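Local coordinates for SWD1-like protein (Myceliophthora thermophila, PDB 6E29) that probably serves, through its WD-repeat beta-propeller domain, as a scaffolding subunit of a COMPASS complex that methylates histone H3, at residues Lys173-Ala178 with Gly191-Arg196; Lys212-Ile217 with Val232-Arg237. All coordinates share one frame; numbering follows the deposited sequence.

Interaction 1: residues Lys173-Ala178 with Gly191-Arg196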
loop_
_atom_site.group_PDB
_atom_site.type_symbol
_atom_site.label_atom_id
_atom_site.label_comp_id
_atom_site.label_asym_id
_atom_site.label_seq_id
_atom_site.Cartn_x
_atom_site.Cartn_y
_atom_site.Cartn_z
ATOM N N LYS B 173 6.650 -19.470 -8.504
ATOM C CA LYS B 173 7.368 -18.679 -7.521
ATOM C C LYS B 173 7.096 -17.205 -7.658
ATOM O O LYS B 173 7.483 -16.434 -6.772
ATOM C CB LYS B 173 8.856 -18.942 -7.633
ATOM C CG LYS B 173 9.189 -20.381 -7.297
ATOM C CD LYS B 173 10.653 -20.688 -7.598
ATOM C CE LYS B 173 10.996 -22.115 -7.186
ATOM N NZ LYS B 173 12.429 -22.366 -7.512
ATOM N N HIS B 174 6.448 -16.788 -8.739
ATOM C CA HIS B 174 6.078 -15.386 -8.917
ATOM C C HIS B 174 4.786 -15.133 -8.166
ATOM O O HIS B 174 3.728 -15.598 -8.593
ATOM C CB HIS B 174 5.881 -15.071 -10.390
ATOM C CG HIS B 174 7.118 -15.165 -11.200
ATOM N ND1 HIS B 174 7.715 -14.047 -11.751
ATOM C CD2 HIS B 174 7.858 -16.233 -11.604
ATOM C CE1 HIS B 174 8.790 -14.419 -12.427
ATOM N NE2 HIS B 174 8.892 -15.743 -12.366
ATOM N N MET B 175 4.855 -14.448 -7.037
ATOM C CA MET B 175 3.650 -14.252 -6.235
ATOM C C MET B 175 3.451 -12.766 -5.997
ATOM O O MET B 175 4.423 -12.014 -5.872
ATOM C CB MET B 175 3.742 -14.994 -4.922
ATOM C CG MET B 175 3.996 -16.473 -5.181
ATOM S SD MET B 175 3.679 -17.522 -3.825
ATOM C CE MET B 175 4.750 -16.756 -2.588
ATOM N N THR B 176 2.192 -12.336 -5.962
ATOM C CA THR B 176 1.904 -10.917 -5.897
ATOM C C THR B 176 1.860 -10.433 -4.445
ATOM O O THR B 176 1.162 -11.009 -3.601
ATOM C CB THR B 176 0.573 -10.647 -6.590
ATOM O OG1 THR B 176 0.685 -10.964 -7.987
ATOM C CG2 THR B 176 0.120 -9.217 -6.405
ATOM N N THR B 177 2.565 -9.333 -4.165
ATOM C CA THR B 177 2.809 -8.919 -2.790
ATOM C C THR B 177 2.266 -7.544 -2.506
ATOM O O THR B 177 2.240 -7.148 -1.333
ATOM C CB THR B 177 4.308 -8.916 -2.488
ATOM O OG1 THR B 177 4.966 -8.274 -3.591
ATOM C CG2 THR B 177 4.809 -10.349 -2.291
ATOM N N ALA B 178 1.803 -6.829 -3.518
ATOM C CA ALA B 178 1.331 -5.467 -3.329
ATOM C C ALA B 178 0.473 -5.169 -4.531
ATOM O O ALA B 178 0.794 -5.613 -5.629
ATOM C CB ALA B 178 2.477 -4.422 -3.241
ATOM N N GLY B 191 2.818 -5.639 -7.637
ATOM C CA GLY B 191 4.212 -6.015 -7.463
ATOM C C GLY B 191 4.342 -7.453 -7.017
ATOM O O GLY B 191 3.453 -8.008 -6.357
ATOM N N THR B 192 5.498 -8.061 -7.333
ATOM C CA THR B 192 5.679 -9.469 -7.071
ATOM C C THR B 192 6.965 -9.746 -6.315
ATOM O O THR B 192 7.835 -8.873 -6.136
ATOM C CB THR B 192 5.726 -10.298 -8.366
ATOM O OG1 THR B 192 6.986 -10.063 -9.025
ATOM C CG2 THR B 192 4.528 -9.969 -9.291
ATOM N N THR B 193 7.073 -11.002 -5.889
ATOM C CA THR B 193 8.255 -11.525 -5.215
ATOM C C THR B 193 9.479 -11.543 -6.121
ATOM O O THR B 193 10.597 -11.745 -5.635
ATOM C CB THR B 193 7.967 -12.959 -4.734
ATOM O OG1 THR B 193 7.358 -13.689 -5.822
ATOM C CG2 THR B 193 7.021 -12.945 -3.575
ATOM N N LYS B 194 9.294 -11.391 -7.420
ATOM C CA LYS B 194 10.400 -11.450 -8.363
ATOM C C LYS B 194 10.755 -10.061 -8.876
ATOM O O LYS B 194 11.458 -9.927 -9.885
ATOM C CB LYS B 194 10.059 -12.418 -9.513
ATOM C CG LYS B 194 9.935 -13.910 -9.119
ATOM C CD LYS B 194 11.300 -14.600 -8.997
ATOM C CE LYS B 194 11.161 -16.070 -8.613
ATOM N NZ LYS B 194 10.852 -16.196 -7.148
ATOM N N GLY B 195 10.283 -9.024 -8.181
ATOM C CA GLY B 195 10.616 -7.641 -8.490
ATOM C C GLY B 195 9.981 -7.126 -9.767
ATOM O O GLY B 195 10.476 -6.154 -10.362
ATOM N N ARG B 196 8.861 -7.718 -10.183
ATOM C CA ARG B 196 8.184 -7.257 -11.378
ATOM C C ARG B 196 7.007 -6.366 -11.013
ATOM O O ARG B 196 6.397 -6.526 -9.960
ATOM C CB ARG B 196 7.675 -8.405 -12.257
ATOM C CG ARG B 196 8.815 -9.398 -12.630
ATOM C CD ARG B 196 8.293 -10.377 -13.652
ATOM N NE ARG B 196 8.138 -9.746 -14.958
ATOM C CZ ARG B 196 9.159 -9.547 -15.791
ATOM N NH1 ARG B 196 10.384 -9.935 -15.438
ATOM N NH2 ARG B 196 8.966 -8.945 -16.959
HETATM O O HOH W 1 6.623 -11.575 -11.204
#
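Met-175 and Thr-193 exchange two hydrogen bonds: Thr-193 N gives to Met-175 O (2.8 Å), and Met-175 N gives to the side-chain oxygen Thr-193 OG1 (2.9 Å, 165° at the hydrogen). With chi1 at 47°, OG1 stands between Thr-193's own N and carbonyl carbon and is met there by Met-175 N, while CG2 packs on Thr-177 CG2. Further along, Thr-177 N binds Gly-191 O at 2.7 Å and Gly-191 N binds Ala-178 O. Thr-177 and Ala-178 thus both face Gly-191, a classic beta bulge, and Ala-178 N adds a weak bond to the same oxygen as Thr-177 N.

The CH-pi contact is made by Lys-194, whose CG lies over one face of the His-174 ring, 3.5 Å from its centroid and 15° off the normal. In the plane of that ring, a water bridges His-174 ND1 (2.8 Å) to Thr-192 OG1; the same oxygen accepts from Lys-194 N in an ST turn.

The segments take in the paired ends of strands 176-181 and 187-192, the hairpin that forms the first two strands of a four-stranded propeller blade. The next blade begins beside it, with Thr-177 OG1 bonded to Ile-218 O.

Interaction 2: residues Lys212-Ile217 with Val232-Arg237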
loop_
_atom_site.group_PDB
_atom_site.type_symbol
_atom_site.label_atom_id
_atom_site.label_comp_id
_atom_site.label_asym_id
_atom_site.label_seq_id
_atom_site.Cartn_x
_atom_site.Cartn_y
_atom_site.Cartn_z
ATOM N N LYS B 212 10.498 -6.097 -15.097
ATOM C CA LYS B 212 11.270 -6.266 -13.864
ATOM C C LYS B 212 11.855 -4.917 -13.485
ATOM O O LYS B 212 12.723 -4.400 -14.193
ATOM C CB LYS B 212 12.375 -7.303 -14.035
ATOM C CG LYS B 212 13.309 -7.384 -12.864
ATOM C CD LYS B 212 14.526 -8.314 -13.073
ATOM C CE LYS B 212 14.644 -9.228 -11.899
ATOM N NZ LYS B 212 13.374 -9.991 -11.793
ATOM N N ILE B 213 11.403 -4.344 -12.357
ATOM C CA ILE B 213 11.893 -3.041 -11.923
ATOM C C ILE B 213 12.723 -3.093 -10.648
ATOM O O ILE B 213 13.244 -2.047 -10.237
ATOM C CB ILE B 213 10.739 -2.042 -11.707
ATOM C CG1 ILE B 213 9.769 -2.620 -10.664
ATOM C CG2 ILE B 213 10.083 -1.712 -13.067
ATOM C CD1 ILE B 213 8.745 -1.538 -10.091
ATOM N N ALA B 214 12.846 -4.243 -9.996
ATOM C CA ALA B 214 13.622 -4.300 -8.767
ATOM C C ALA B 214 14.321 -5.647 -8.695
ATOM O O ALA B 214 13.986 -6.602 -9.423
ATOM C CB ALA B 214 12.719 -4.049 -7.537
ATOM N N SER B 215 15.302 -5.743 -7.806
ATOM C CA SER B 215 16.007 -7.001 -7.601
ATOM C C SER B 215 15.686 -7.661 -6.262
ATOM O O SER B 215 16.494 -8.443 -5.760
ATOM C CB SER B 215 17.511 -6.795 -7.724
ATOM O OG SER B 215 17.833 -6.613 -9.084
ATOM N N GLY B 216 14.548 -7.339 -5.654
ATOM C CA GLY B 216 14.015 -8.222 -4.623
ATOM C C GLY B 216 12.494 -8.232 -4.613
ATOM O O GLY B 216 11.857 -7.865 -5.602
ATOM N N ILE B 217 11.902 -8.628 -3.491
ATOM C CA ILE B 217 10.452 -8.577 -3.310
ATOM C C ILE B 217 9.948 -7.134 -3.280
ATOM O O ILE B 217 10.468 -6.261 -2.554
ATOM C CB ILE B 217 10.097 -9.352 -2.037
ATOM C CG1 ILE B 217 10.537 -10.812 -2.258
ATOM C CG2 ILE B 217 8.640 -9.129 -1.654
ATOM C CD1 ILE B 217 10.485 -11.690 -1.023
ATOM N N VAL B 232 7.684 2.922 -5.383
ATOM C CA VAL B 232 7.879 1.487 -5.246
ATOM C C VAL B 232 8.958 1.238 -4.190
ATOM O O VAL B 232 10.043 1.781 -4.297
ATOM C CB VAL B 232 8.327 0.824 -6.551
ATOM C CG1 VAL B 232 8.479 -0.707 -6.309
ATOM C CG2 VAL B 232 7.356 1.121 -7.709
ATOM N N ASN B 233 8.641 0.473 -3.154
ATOM C CA ASN B 233 9.661 0.022 -2.211
ATOM C C ASN B 233 9.902 -1.456 -2.475
ATOM O O ASN B 233 8.942 -2.234 -2.584
ATOM C CB ASN B 233 9.257 0.217 -0.749
ATOM C CG ASN B 233 10.426 -0.040 0.215
ATOM O OD1 ASN B 233 11.594 0.142 -0.151
ATOM N ND2 ASN B 233 10.118 -0.477 1.420
ATOM N N ALA B 234 11.160 -1.844 -2.506
ATOM C CA ALA B 234 11.519 -3.232 -2.763
ATOM C C ALA B 234 12.737 -3.595 -1.935
ATOM O O ALA B 234 13.468 -2.732 -1.447
ATOM C CB ALA B 234 11.779 -3.465 -4.266
ATOM N N GLN B 235 12.984 -4.881 -1.812
ATOM C CA GLN B 235 13.964 -5.345 -0.855
ATOM C C GLN B 235 15.399 -5.235 -1.357
ATOM O O GLN B 235 16.275 -5.881 -0.796
ATOM C CB GLN B 235 13.667 -6.794 -0.485
ATOM C CG GLN B 235 12.468 -6.937 0.468
ATOM C CD GLN B 235 12.403 -8.365 1.041
ATOM O OE1 GLN B 235 12.971 -9.304 0.462
ATOM N NE2 GLN B 235 11.741 -8.525 2.187
ATOM N N ASP B 236 15.663 -4.469 -2.408
ATOM C CA ASP B 236 17.031 -4.297 -2.862
ATOM C C ASP B 236 17.613 -2.962 -2.406
ATOM O O ASP B 236 18.581 -2.498 -2.988
ATOM C CB ASP B 236 17.153 -4.497 -4.394
ATOM C CG ASP B 236 16.310 -3.504 -5.228
ATOM O OD1 ASP B 236 15.621 -2.652 -4.629
ATOM O OD2 ASP B 236 16.359 -3.593 -6.488
ATOM N N ARG B 237 17.055 -2.354 -1.345
ATOM C CA ARG B 237 17.609 -1.175 -0.689
ATOM C C ARG B 237 17.419 0.085 -1.513
ATOM O O ARG B 237 18.043 1.111 -1.238
ATOM C CB ARG B 237 19.113 -1.346 -0.347
ATOM C CG ARG B 237 19.391 -2.486 0.634
ATOM C CD ARG B 237 20.840 -2.893 0.776
ATOM N NE ARG B 237 20.911 -3.879 1.856
ATOM C CZ ARG B 237 20.533 -5.159 1.742
ATOM N NH1 ARG B 237 20.052 -5.639 0.589
ATOM N NH2 ARG B 237 20.624 -5.971 2.788
#
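The carboxylate of Asp-236 is met by Ser-215 N from above its plane: the N-H reaches OD2 at 2.7 Å, nearly straight at 167°, yet lies 52° out of the plane of the group. Ser-215 CB and Ala-214 CB also approach OD2. The same oxygen forms a salt bridge with Arg-240 on strand 239-243. A chi1 of 60° sets CG between the backbone N and the carbonyl carbon of Asp-236 and brings OD2 to the loop. The amide of Gln-235 lies alongside Ile-217, the two side chains pointing the same way, with Gln-235 OE1 3.8 Å from Ile-217 CD1.

Backbone pairing is sparse. Gln-235 N donates to Ile-217 O at 3.0 Å, with a clearly bent N-H...O angle, and Ala-234 CA makes a CA-H...O contact with that oxygen.

Apolar contacts complete the join. Ala-214 CB and Ala-234 CB stand 3.5 Å apart, tighter than usual for two carbons, and Ile-213 CD1 meets Val-232 CG2 tip to tip at 3.8 Å. A CB built on Gly-216 would come within 3.1 Å of Gln-235 CB, so a side chain would be cramped there.

Replacing Asp-236 with an alanine takes the carboxylate away and is likely to leave Ser-215 N without this acceptor and Arg-240 without this salt-bridge partner. Gly-216 N is buried by the contact and has no partner in the model, so the polar grip here rests on the neighbouring Ser-215 N. Through OD2, one carboxylate ties the loop joining two consecutive blades of the WD-repeat beta-propeller, between strands 207-212 and 218-223, to the turn after strand 229-234; the nearby arginine is likely to stabilise the ionised form of Asp-236.

In the fold
The centres of interactions 1 and 2 lie about 10 Å apart, on the same side of the chain's centre, and follow one another in series along the chain. Interaction 1 belongs to the blade of strands 176-181, 187-192, 196-201 and 207-212; interaction 2 links the loop leaving that blade to the next, made of strands 218-223, 229-234, 239-243 and 261-265. They touch directly: Gly-195 O lies 2.8 Å from Ile-213 N and Lys-194 O 2.7 Å from Lys-212 NZ, both probable hydrogen bonds. These bonds hold the start of the connecting loop to the turn of its own blade, and interaction 2 carries the loop on to the next blade of the seven-sheet propeller.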